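Long-range contact in intracellular protein transport protein USO1 (Saccharomyces cerevisiae S288c, PDB 6LSU), which is required for protein transport from the endoplasmic reticulum to the Golgi complex, acting as a membrane tether whose globular head carries armadillo-type repeats: residues L374-P386 with G397-I409. Sequence-based numbering, arbitrary orientation.
Sequences LEFSKIDVPYFDP and GPIKLIPVVSILI
Y383 lies across the end of I402 at about a right angle and is met by I407 coming from the opposite direction, with CD1 oblique to the ring and close to OH. The tyrosine belongs to a two-stranded antiparallel β-hairpin, strands 380-384 and 399-403, inside the seventh ARM repeat of the globular head. CG of Y383 is anti to its carbonyl carbon (chi1 -86°), which turns the ring toward helix 404-414 on the face it shares with V381, K400 and I402. A long, flat side chain suits this place because it spans from strand to helix; an alanine here would probably strip the cover from the end of I402 and leave I407 CD1 without its aromatic neighbour. V381 and V404, short and β-branched, fill the angle between hairpin and helix, with V381 CG1 3.8 Å from V404 CG2. Deeper in, the F376 ring receives L408 CD1 at its edge, 4.1 Å from CE2, among helices 337-346, 354-366 and 421-435. On the other face D380 OD1 rests against the ring of P403, the N-cap of helix 404-414; the two form a non-hydrogen-bonded pair, so proline's missing N-H costs the sheet no bond. V381 and I402 pair through both backbone bonds, V381 N to I402 O at 2.7 Å. Just before strand 380-384, I379 O accepts hydrogen bonds from V404 N (3.0 Å, 177° at the hydrogen) and from a water whose oxygen lies 2.6 Å from V405 N and accepts its N-H.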
ATOM      1  N   LEU A 374       5.294  16.794  16.218  1.00 55.71           N
ATOM      2  CA  LEU A 374       6.087  18.001  16.557  1.00 58.77           C
ATOM      3  C   LEU A 374       7.500  17.912  15.943  1.00 54.58           C
ATOM      4  O   LEU A 374       8.021  18.920  15.538  1.00 59.67           O
ATOM      5  CB  LEU A 374       6.076  18.190  18.071  1.00 59.05           C
ATOM      6  CG  LEU A 374       4.722  18.660  18.596  1.00 55.70           C
ATOM      7  CD1 LEU A 374       4.693  18.585  20.096  1.00 58.66           C
ATOM      8  CD2 LEU A 374       4.436  20.078  18.166  1.00 63.02           C
ATOM      9  N   GLU A 375       8.048  16.730  15.703  1.00 59.07           N
ATOM     10  CA  GLU A 375       9.391  16.652  15.083  1.00 61.65           C
ATOM     11  C   GLU A 375       9.249  16.975  13.597  1.00 70.01           C
ATOM     12  O   GLU A 375      10.088  17.759  13.051  1.00 71.71           O
ATOM     13  CB  GLU A 375      10.001  15.295  15.385  1.00 64.81           C
ATOM     14  CG  GLU A 375      10.626  15.287  16.758  1.00 68.54           C
ATOM     15  CD  GLU A 375      11.883  16.145  16.833  1.00 72.14           C
ATOM     16  OE1 GLU A 375      11.848  17.268  17.440  1.00 62.68           O
ATOM     17  OE2 GLU A 375      12.902  15.697  16.277  1.00 79.64           O
ATOM     18  N   PHE A 376       8.183  16.411  13.008  1.00 65.78           N
ATOM     19  CA  PHE A 376       7.782  16.595  11.592  1.00 59.24           C
ATOM     20  C   PHE A 376       7.693  18.081  11.244  1.00 55.21           C
ATOM     21  O   PHE A 376       8.241  18.528  10.221  1.00 59.36           O
ATOM     22  CB  PHE A 376       6.455  15.883  11.336  1.00 60.00           C
ATOM     23  CG  PHE A 376       6.223  15.644   9.869  1.00 57.88           C
ATOM     24  CD1 PHE A 376       6.899  14.627   9.216  1.00 52.08           C
ATOM     25  CD2 PHE A 376       5.367  16.471   9.156  1.00 54.32           C
ATOM     26  CE1 PHE A 376       6.695  14.422   7.865  1.00 56.47           C
ATOM     27  CE2 PHE A 376       5.193  16.294   7.802  1.00 54.28           C
ATOM     28  CZ  PHE A 376       5.852  15.279   7.153  1.00 56.50           C
ATOM     29  N   SER A 377       7.027  18.854  12.079  1.00 57.05           N
ATOM     30  CA  SER A 377       6.814  20.303  11.852  1.00 60.80           C
ATOM     31  C   SER A 377       8.132  21.066  11.764  1.00 56.36           C
ATOM     32  O   SER A 377       8.066  22.178  11.364  1.00 61.92           O
ATOM     33  CB  SER A 377       6.007  20.913  12.916  1.00 60.43           C
ATOM     34  OG  SER A 377       6.771  20.844  14.099  1.00 70.11           O
ATOM     35  N   LYS A 378       9.277  20.471  12.116  1.00 65.58           N
ATOM     36  CA  LYS A 378      10.607  21.155  12.136  1.00 59.66           C
ATOM     37  C   LYS A 378      11.490  20.672  10.997  1.00 55.76           C
ATOM     38  O   LYS A 378      12.601  21.235  10.774  1.00 64.01           O
ATOM     39  CB  LYS A 378      11.301  20.931  13.471  1.00 67.53           C
ATOM     40  CG  LYS A 378      10.416  21.193  14.684  1.00 72.58           C
ATOM     41  CD  LYS A 378      11.194  21.384  15.940  1.00 82.04           C
ATOM     42  CE  LYS A 378      11.771  20.104  16.493  1.00 82.92           C
ATOM     43  NZ  LYS A 378      12.047  20.251  17.934  1.00 93.86           N
ATOM     44  N   ILE A 379      10.997  19.702  10.229  1.00 53.75           N
ATOM     45  CA  ILE A 379      11.789  19.164   9.097  1.00 52.83           C
ATOM     46  C   ILE A 379      11.717  20.124   7.894  1.00 58.24           C
ATOM     47  O   ILE A 379      10.607  20.573   7.480  1.00 53.22           O
ATOM     48  CB  ILE A 379      11.335  17.763   8.759  1.00 52.33           C
ATOM     49  CG1 ILE A 379      11.390  16.893  10.007  1.00 53.78           C
ATOM     50  CG2 ILE A 379      12.160  17.259   7.599  1.00 54.89           C
ATOM     51  CD1 ILE A 379      10.883  15.490   9.804  1.00 57.08           C
ATOM     52  N   ASP A 380      12.898  20.406   7.343  1.00 63.36           N
ATOM     53  CA  ASP A 380      13.145  21.280   6.175  1.00 65.39           C
ATOM     54  C   ASP A 380      13.845  20.435   5.102  1.00 66.35           C
ATOM     55  O   ASP A 380      14.618  19.518   5.433  1.00 70.71           O
ATOM     56  CB  ASP A 380      13.991  22.490   6.557  1.00 69.83           C
ATOM     57  CG  ASP A 380      13.303  23.484   7.485  1.00 88.59           C
ATOM     58  OD1 ASP A 380      12.074  23.759   7.275  1.00 87.11           O
ATOM     59  OD2 ASP A 380      14.001  23.993   8.421  1.00 99.20           O
ATOM     60  N   VAL A 381      13.603  20.708   3.832  1.00 68.90           N
ATOM     61  CA  VAL A 381      14.303  19.922   2.789  1.00 72.86           C
ATOM     62  C   VAL A 381      15.092  20.892   1.919  1.00 71.72           C
ATOM     63  O   VAL A 381      14.668  22.004   1.640  1.00 72.89           O
ATOM     64  CB  VAL A 381      13.351  18.952   2.066  1.00 77.76           C
ATOM     65  CG1 VAL A 381      11.934  19.457   2.053  1.00 79.31           C
ATOM     66  CG2 VAL A 381      13.810  18.574   0.672  1.00 85.14           C
ATOM     67  N   PRO A 382      16.354  20.547   1.628  1.00 71.82           N
ATOM     68  CA  PRO A 382      17.251  21.382   0.829  1.00 79.06           C
ATOM     69  C   PRO A 382      16.683  21.502  -0.595  1.00 84.80           C
ATOM     70  O   PRO A 382      16.226  20.489  -1.134  1.00 89.35           O
ATOM     71  CB  PRO A 382      18.555  20.570   0.850  1.00 78.89           C
ATOM     72  CG  PRO A 382      18.043  19.136   0.977  1.00 79.76           C
ATOM     73  CD  PRO A 382      16.986  19.291   2.046  1.00 76.87           C
ATOM     74  N   TYR A 383      16.690  22.709  -1.155  1.00 80.52           N
ATOM     75  CA  TYR A 383      16.367  22.981  -2.575  1.00 85.64           C
ATOM     76  C   TYR A 383      17.535  23.753  -3.203  1.00 92.45           C
ATOM     77  O   TYR A 383      18.355  24.361  -2.466  1.00 79.64           O
ATOM     78  CB  TYR A 383      14.989  23.642  -2.670  1.00 80.42           C
ATOM     79  CG  TYR A 383      13.923  22.586  -2.705  1.00 89.30           C
ATOM     80  CD1 TYR A 383      13.406  22.048  -1.539  1.00 93.88           C
ATOM     81  CD2 TYR A 383      13.531  22.012  -3.903  1.00100.12           C
ATOM     82  CE1 TYR A 383      12.450  21.047  -1.565  1.00 94.14           C
ATOM     83  CE2 TYR A 383      12.572  21.007  -3.951  1.00100.53           C
ATOM     84  CZ  TYR A 383      12.023  20.524  -2.772  1.00 99.57           C
ATOM     85  OH  TYR A 383      11.083  19.530  -2.767  1.00 96.93           O
ATOM     86  N   PHE A 384      17.659  23.665  -4.536  1.00100.52           N
ATOM     87  CA  PHE A 384      18.717  24.362  -5.352  1.00106.98           C
ATOM     88  C   PHE A 384      18.127  25.582  -6.158  1.00118.18           C
ATOM     89  O   PHE A 384      17.031  25.503  -6.809  1.00117.80           O
ATOM     90  CB  PHE A 384      19.560  23.319  -6.131  1.00104.87           C
ATOM     91  CG  PHE A 384      20.631  23.957  -6.974  1.00103.45           C
ATOM     92  CD1 PHE A 384      21.739  24.480  -6.335  1.00102.31           C
ATOM     93  CD2 PHE A 384      20.509  24.098  -8.355  1.00102.94           C
ATOM     94  CE1 PHE A 384      22.740  25.100  -7.063  1.00109.89           C
ATOM     95  CE2 PHE A 384      21.512  24.721  -9.084  1.00106.16           C
ATOM     96  CZ  PHE A 384      22.626  25.220  -8.434  1.00108.10           C
ATOM     97  N   ASP A 385      18.798  26.737  -6.025  1.00126.58           N
ATOM     98  CA  ASP A 385      18.770  27.949  -6.898  1.00130.62           C
ATOM     99  C   ASP A 385      17.382  28.583  -7.035  1.00146.21           C
ATOM    100  O   ASP A 385      16.335  27.940  -6.952  1.00147.21           O
ATOM    101  CB  ASP A 385      19.469  27.714  -8.250  1.00122.65           C
ATOM    102  CG  ASP A 385      18.630  27.225  -9.433  1.00112.16           C
ATOM    103  OD1 ASP A 385      17.400  27.106  -9.298  1.00108.42           O
ATOM    104  OD2 ASP A 385      19.225  26.959 -10.496  1.00 99.62           O
ATOM    105  N   PRO A 386      17.375  29.923  -7.201  1.00170.50           N
ATOM    106  CA  PRO A 386      16.201  30.724  -7.535  1.00178.41           C
ATOM    107  C   PRO A 386      16.395  31.473  -8.870  1.00184.32           C
ATOM    108  O   PRO A 386      17.050  30.934  -9.762  1.00175.51           O
ATOM    109  CB  PRO A 386      16.272  31.623  -6.283  1.00176.52           C
ATOM    110  CG  PRO A 386      17.781  31.845  -6.047  1.00175.54           C
ATOM    111  CD  PRO A 386      18.495  30.815  -6.899  1.00176.29           C
ATOM    112  N   GLY A 397      23.423  32.292  -0.688  1.00164.78           N
ATOM    113  CA  GLY A 397      23.511  30.828  -0.885  1.00154.44           C
ATOM    114  C   GLY A 397      22.386  30.303  -1.779  1.00149.11           C
ATOM    115  O   GLY A 397      21.216  30.533  -1.473  1.00143.67           O
ATOM    116  N   PRO A 398      22.699  29.554  -2.872  1.00142.36           N
ATOM    117  CA  PRO A 398      21.690  29.073  -3.827  1.00134.17           C
ATOM    118  C   PRO A 398      20.816  27.937  -3.259  1.00123.22           C
ATOM    119  O   PRO A 398      19.747  27.676  -3.782  1.00109.66           O
ATOM    120  CB  PRO A 398      22.548  28.524  -4.979  1.00139.35           C
ATOM    121  CG  PRO A 398      23.779  27.996  -4.266  1.00140.55           C
ATOM    122  CD  PRO A 398      24.045  29.045  -3.202  1.00145.60           C
ATOM    123  N   ILE A 399      21.319  27.275  -2.215  1.00109.81           N
ATOM    124  CA  ILE A 399      20.584  26.265  -1.403  1.00103.75           C
ATOM    125  C   ILE A 399      19.585  27.018  -0.520  1.00 99.87           C
ATOM    126  O   ILE A 399      20.013  27.947   0.197  1.00110.83           O
ATOM    127  CB  ILE A 399      21.536  25.401  -0.549  1.00101.78           C
ATOM    128  CG1 ILE A 399      22.853  25.064  -1.264  1.00111.98           C
ATOM    129  CG2 ILE A 399      20.813  24.149  -0.074  1.00100.99           C
ATOM    130  CD1 ILE A 399      24.043  25.961  -0.893  1.00117.06           C
ATOM    131  N   LYS A 400      18.313  26.625  -0.570  1.00 94.39           N
ATOM    132  CA  LYS A 400      17.223  27.166   0.278  1.00 88.59           C
ATOM    133  C   LYS A 400      16.570  25.977   0.997  1.00 81.30           C
ATOM    134  O   LYS A 400      16.503  24.907   0.403  1.00 77.28           O
ATOM    135  CB  LYS A 400      16.280  27.998  -0.594  1.00 90.11           C
ATOM    136  CG  LYS A 400      15.099  28.621   0.145  1.00108.30           C
ATOM    137  CD  LYS A 400      15.457  29.317   1.470  1.00113.14           C
ATOM    138  CE  LYS A 400      14.340  30.178   2.028  1.00113.11           C
ATOM    139  NZ  LYS A 400      14.497  30.421   3.482  1.00112.94           N
ATOM    140  N   LEU A 401      16.231  26.115   2.277  1.00 76.59           N
ATOM    141  CA  LEU A 401      15.544  25.045   3.027  1.00 76.10           C
ATOM    142  C   LEU A 401      14.054  25.352   3.045  1.00 77.73           C
ATOM    143  O   LEU A 401      13.693  26.447   3.488  1.00 82.63           O
ATOM    144  CB  LEU A 401      16.105  24.996   4.441  1.00 83.78           C
ATOM    145  CG  LEU A 401      17.559  24.546   4.524  1.00 85.11           C
ATOM    146  CD1 LEU A 401      18.143  24.949   5.861  1.00 91.24           C
ATOM    147  CD2 LEU A 401      17.679  23.047   4.325  1.00 83.24           C
ATOM    148  N   ILE A 402      13.225  24.441   2.542  1.00 74.31           N
ATOM    149  CA  ILE A 402      11.745  24.614   2.579  1.00 69.97           C
ATOM    150  C   ILE A 402      11.188  23.645   3.600  1.00 58.53           C
ATOM    151  O   ILE A 402      11.606  22.496   3.671  1.00 56.42           O
ATOM    152  CB  ILE A 402      11.119  24.437   1.188  1.00 74.17           C
ATOM    153  CG1 ILE A 402      11.699  25.451   0.188  1.00 82.28           C
ATOM    154  CG2 ILE A 402       9.619  24.548   1.274  1.00 67.54           C
ATOM    155  CD1 ILE A 402      12.903  24.952  -0.564  1.00 83.73           C
ATOM    156  N   PRO A 403      10.232  24.099   4.425  1.00 56.71           N
ATOM    157  CA  PRO A 403       9.513  23.220   5.335  1.00 56.04           C
ATOM    158  C   PRO A 403       8.735  22.147   4.573  1.00 59.88           C
ATOM    159  O   PRO A 403       8.094  22.446   3.597  1.00 59.62           O
ATOM    160  CB  PRO A 403       8.559  24.120   6.093  1.00 55.60           C
ATOM    161  CG  PRO A 403       9.093  25.483   5.887  1.00 55.26           C
ATOM    162  CD  PRO A 403       9.779  25.481   4.534  1.00 57.49           C
ATOM    163  N   VAL A 404       8.865  20.899   5.047  1.00 66.88           N
ATOM    164  CA  VAL A 404       8.179  19.699   4.475  1.00 55.71           C
ATOM    165  C   VAL A 404       6.670  19.984   4.407  1.00 52.79           C
ATOM    166  O   VAL A 404       6.051  19.782   3.384  1.00 59.98           O
ATOM    167  CB  VAL A 404       8.602  18.464   5.276  1.00 56.97           C
ATOM    168  CG1 VAL A 404       7.469  17.526   5.664  1.00 65.37           C
ATOM    169  CG2 VAL A 404       9.673  17.726   4.506  1.00 63.67           C
ATOM    170  N   VAL A 405       6.087  20.616   5.392  1.00 55.00           N
ATOM    171  CA  VAL A 405       4.604  20.790   5.364  1.00 57.57           C
ATOM    172  C   VAL A 405       4.220  21.668   4.159  1.00 59.27           C
ATOM    173  O   VAL A 405       3.248  21.347   3.485  1.00 57.91           O
ATOM    174  CB  VAL A 405       4.075  21.330   6.689  1.00 49.41           C
ATOM    175  CG1 VAL A 405       2.604  21.666   6.599  1.00 51.79           C
ATOM    176  CG2 VAL A 405       4.334  20.325   7.779  1.00 54.11           C
ATOM    177  N   SER A 406       4.944  22.764   3.928  1.00 58.37           N
ATOM    178  CA  SER A 406       4.798  23.625   2.722  1.00 60.19           C
ATOM    179  C   SER A 406       4.869  22.788   1.427  1.00 55.54           C
ATOM    180  O   SER A 406       3.910  22.886   0.618  1.00 59.02           O
ATOM    181  CB  SER A 406       5.844  24.737   2.754  1.00 59.51           C
ATOM    182  OG  SER A 406       5.529  25.626   3.818  1.00 61.01           O
ATOM    183  N   ILE A 407       5.893  21.948   1.230  1.00 53.90           N
ATOM    184  CA  ILE A 407       6.001  21.095  -0.001  1.00 52.48           C
ATOM    185  C   ILE A 407       4.760  20.207  -0.138  1.00 49.70           C
ATOM    186  O   ILE A 407       4.310  19.996  -1.193  1.00 52.50           O
ATOM    187  CB  ILE A 407       7.270  20.245  -0.025  1.00 56.97           C
ATOM    188  CG1 ILE A 407       8.515  21.100   0.183  1.00 61.19           C
ATOM    189  CG2 ILE A 407       7.376  19.463  -1.345  1.00 56.97           C
ATOM    190  CD1 ILE A 407       9.747  20.325   0.013  1.00 63.07           C
ATOM    191  N   LEU A 408       4.256  19.643   0.938  1.00 54.80           N
ATOM    192  CA  LEU A 408       3.087  18.759   0.858  1.00 53.36           C
ATOM    193  C   LEU A 408       1.915  19.555   0.268  1.00 50.86           C
ATOM    194  O   LEU A 408       1.298  19.098  -0.656  1.00 50.24           O
ATOM    195  CB  LEU A 408       2.761  18.202   2.246  1.00 49.16           C
ATOM    196  CG  LEU A 408       3.754  17.162   2.745  1.00 49.27           C
ATOM    197  CD1 LEU A 408       3.350  16.684   4.124  1.00 54.52           C
ATOM    198  CD2 LEU A 408       3.840  15.945   1.833  1.00 49.41           C
ATOM    199  N   ILE A 409       1.659  20.718   0.829  1.00 53.38           N
ATOM    200  CA  ILE A 409       0.499  21.572   0.465  1.00 54.80           C
ATOM    201  C   ILE A 409       0.680  22.014  -0.972  1.00 54.31           C
ATOM    202  O   ILE A 409      -0.258  21.955  -1.739  1.00 51.83           O
ATOM    203  CB  ILE A 409       0.387  22.746   1.435  1.00 55.96           C
ATOM    204  CG1 ILE A 409      -0.015  22.212   2.820  1.00 57.96           C
ATOM    205  CG2 ILE A 409      -0.629  23.733   0.886  1.00 59.75           C
ATOM    206  CD1 ILE A 409      -0.027  23.255   3.925  1.00 57.20           C
TER
HETATM  207  O   HOH W   1       7.602  20.959   7.519  1.00 69.63           O